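Local coordinates for uncharacterized lipoprotein GfcB (PDB 2IN5) that is of unknown function but is a homolog of group 4 capsule protein B, probably linked to capsule polysaccharide at the membrane, at residues 37-40 and 46-49. Residues are numbered along the deposited sequence; the frame is centred on the assembly and turned at random.
Sequences MYLR and RIFV
The guanidinium of R46 lies flat over one face of the Y38 ring, their planes 16° apart, and CZ of R46 sits 3.9 Å from the ring centroid in a cation-pi stack. CD of R46 rests on that same face as a CH-pi contact, near CD2 of Y38, while the O of I47 lies at the ring's edge. This pair decorates a beta hairpin, strands 36-41 and 47-55, within a mostly beta protein of the YjbF family. CE2 of Y38 meets the edge of the F48 ring, 3.4 Å from CD1 of F48, with the two rings inclined obliquely to each other, neither stacked nor edge-to-face. Y38 has CG beside its backbone N (chi1 -85°), which stands the ring between R46 and F48; I29 of helix 26-31 touches both side chains. A serine in place of Y38 would probably strip the R46 guanidinium of its stacking surface, set it free to turn, and open a gap beside F48. The hairpin's other face carries M37, L39, I47 and V49: CB of L39 packs 3.6 Å from CG1 of I47, and SE of M37, a selenomethionine, approaches CB of V49. W61 of strand 58-62 adjoins both M37 and V49. Backbone pairing is antiparallel, M37 with V49 and L39 with I47 being the hydrogen-bonded pairs; the straightest bond runs from N of L39 to O of I47, 2.8 Å long and 173° at the hydrogen.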
# COMPACT_ATOMS: atom_id res chain seq x y z
N MSE A 37 5.55 0.08 16.11
CA MSE A 37 4.50 0.31 17.08
C MSE A 37 4.18 -0.93 17.96
O MSE A 37 4.41 -2.08 17.55
CB MSE A 37 3.26 0.73 16.30
CG MSE A 37 1.98 0.84 17.09
SE MSE A 37 0.50 0.03 16.12
CE MSE A 37 0.44 1.25 14.62
N TYR A 38 3.66 -0.69 19.16
CA TYR A 38 3.25 -1.76 20.05
C TYR A 38 1.73 -1.76 19.99
O TYR A 38 1.10 -0.75 20.30
CB TYR A 38 3.70 -1.51 21.49
CG TYR A 38 5.11 -1.98 21.77
CD1 TYR A 38 5.97 -1.23 22.58
CD2 TYR A 38 5.62 -3.13 21.18
CE1 TYR A 38 7.30 -1.62 22.79
CE2 TYR A 38 6.94 -3.53 21.38
CZ TYR A 38 7.77 -2.77 22.18
OH TYR A 38 9.07 -3.15 22.35
N LEU A 39 1.15 -2.87 19.55
CA LEU A 39 -0.30 -2.98 19.44
C LEU A 39 -0.88 -3.83 20.56
O LEU A 39 -0.31 -4.85 20.93
CB LEU A 39 -0.68 -3.60 18.09
CG LEU A 39 -2.15 -4.01 17.95
CD1 LEU A 39 -3.02 -2.77 18.10
CD2 LEU A 39 -2.40 -4.68 16.60
N ARG A 40 -2.01 -3.41 21.09
CA ARG A 40 -2.68 -4.16 22.13
C ARG A 40 -4.17 -4.20 21.80
O ARG A 40 -4.83 -3.16 21.72
CB ARG A 40 -2.44 -3.49 23.49
CG ARG A 40 -3.18 -4.15 24.65
CD ARG A 40 -2.22 -4.80 25.63
NE ARG A 40 -1.26 -3.83 26.16
CZ ARG A 40 -0.26 -4.15 26.98
NH1 ARG A 40 -0.09 -5.41 27.36
NH2 ARG A 40 0.57 -3.21 27.40
N ARG A 46 0.63 -7.49 24.11
CA ARG A 46 1.30 -6.55 23.23
C ARG A 46 2.04 -7.24 22.10
O ARG A 46 2.77 -8.20 22.32
CB ARG A 46 2.29 -5.72 24.04
CG ARG A 46 3.30 -4.99 23.20
CD ARG A 46 4.64 -4.88 23.91
NE ARG A 46 4.61 -3.91 25.00
CZ ARG A 46 5.69 -3.50 25.66
NH1 ARG A 46 6.88 -3.99 25.34
NH2 ARG A 46 5.58 -2.60 26.62
N ILE A 47 1.84 -6.75 20.87
CA ILE A 47 2.53 -7.33 19.72
C ILE A 47 3.28 -6.22 19.00
O ILE A 47 2.86 -5.05 19.02
CB ILE A 47 1.57 -8.00 18.72
CG1 ILE A 47 0.76 -6.95 17.98
CG2 ILE A 47 0.63 -8.95 19.45
CD1 ILE A 47 0.02 -7.49 16.81
N PHE A 48 4.37 -6.59 18.35
CA PHE A 48 5.21 -5.66 17.61
C PHE A 48 4.74 -5.55 16.16
O PHE A 48 4.58 -6.56 15.48
CB PHE A 48 6.66 -6.13 17.64
CG PHE A 48 7.64 -5.07 17.26
CD1 PHE A 48 7.81 -3.95 18.07
CD2 PHE A 48 8.40 -5.19 16.11
CE1 PHE A 48 8.72 -2.95 17.72
CE2 PHE A 48 9.32 -4.20 15.76
CZ PHE A 48 9.47 -3.08 16.57
N VAL A 49 4.52 -4.32 15.70
CA VAL A 49 4.06 -4.05 14.34
C VAL A 49 5.02 -3.06 13.67
O VAL A 49 5.58 -2.20 14.33
CB VAL A 49 2.62 -3.47 14.38
CG1 VAL A 49 2.15 -3.13 12.99
CG2 VAL A 49 1.67 -4.47 15.02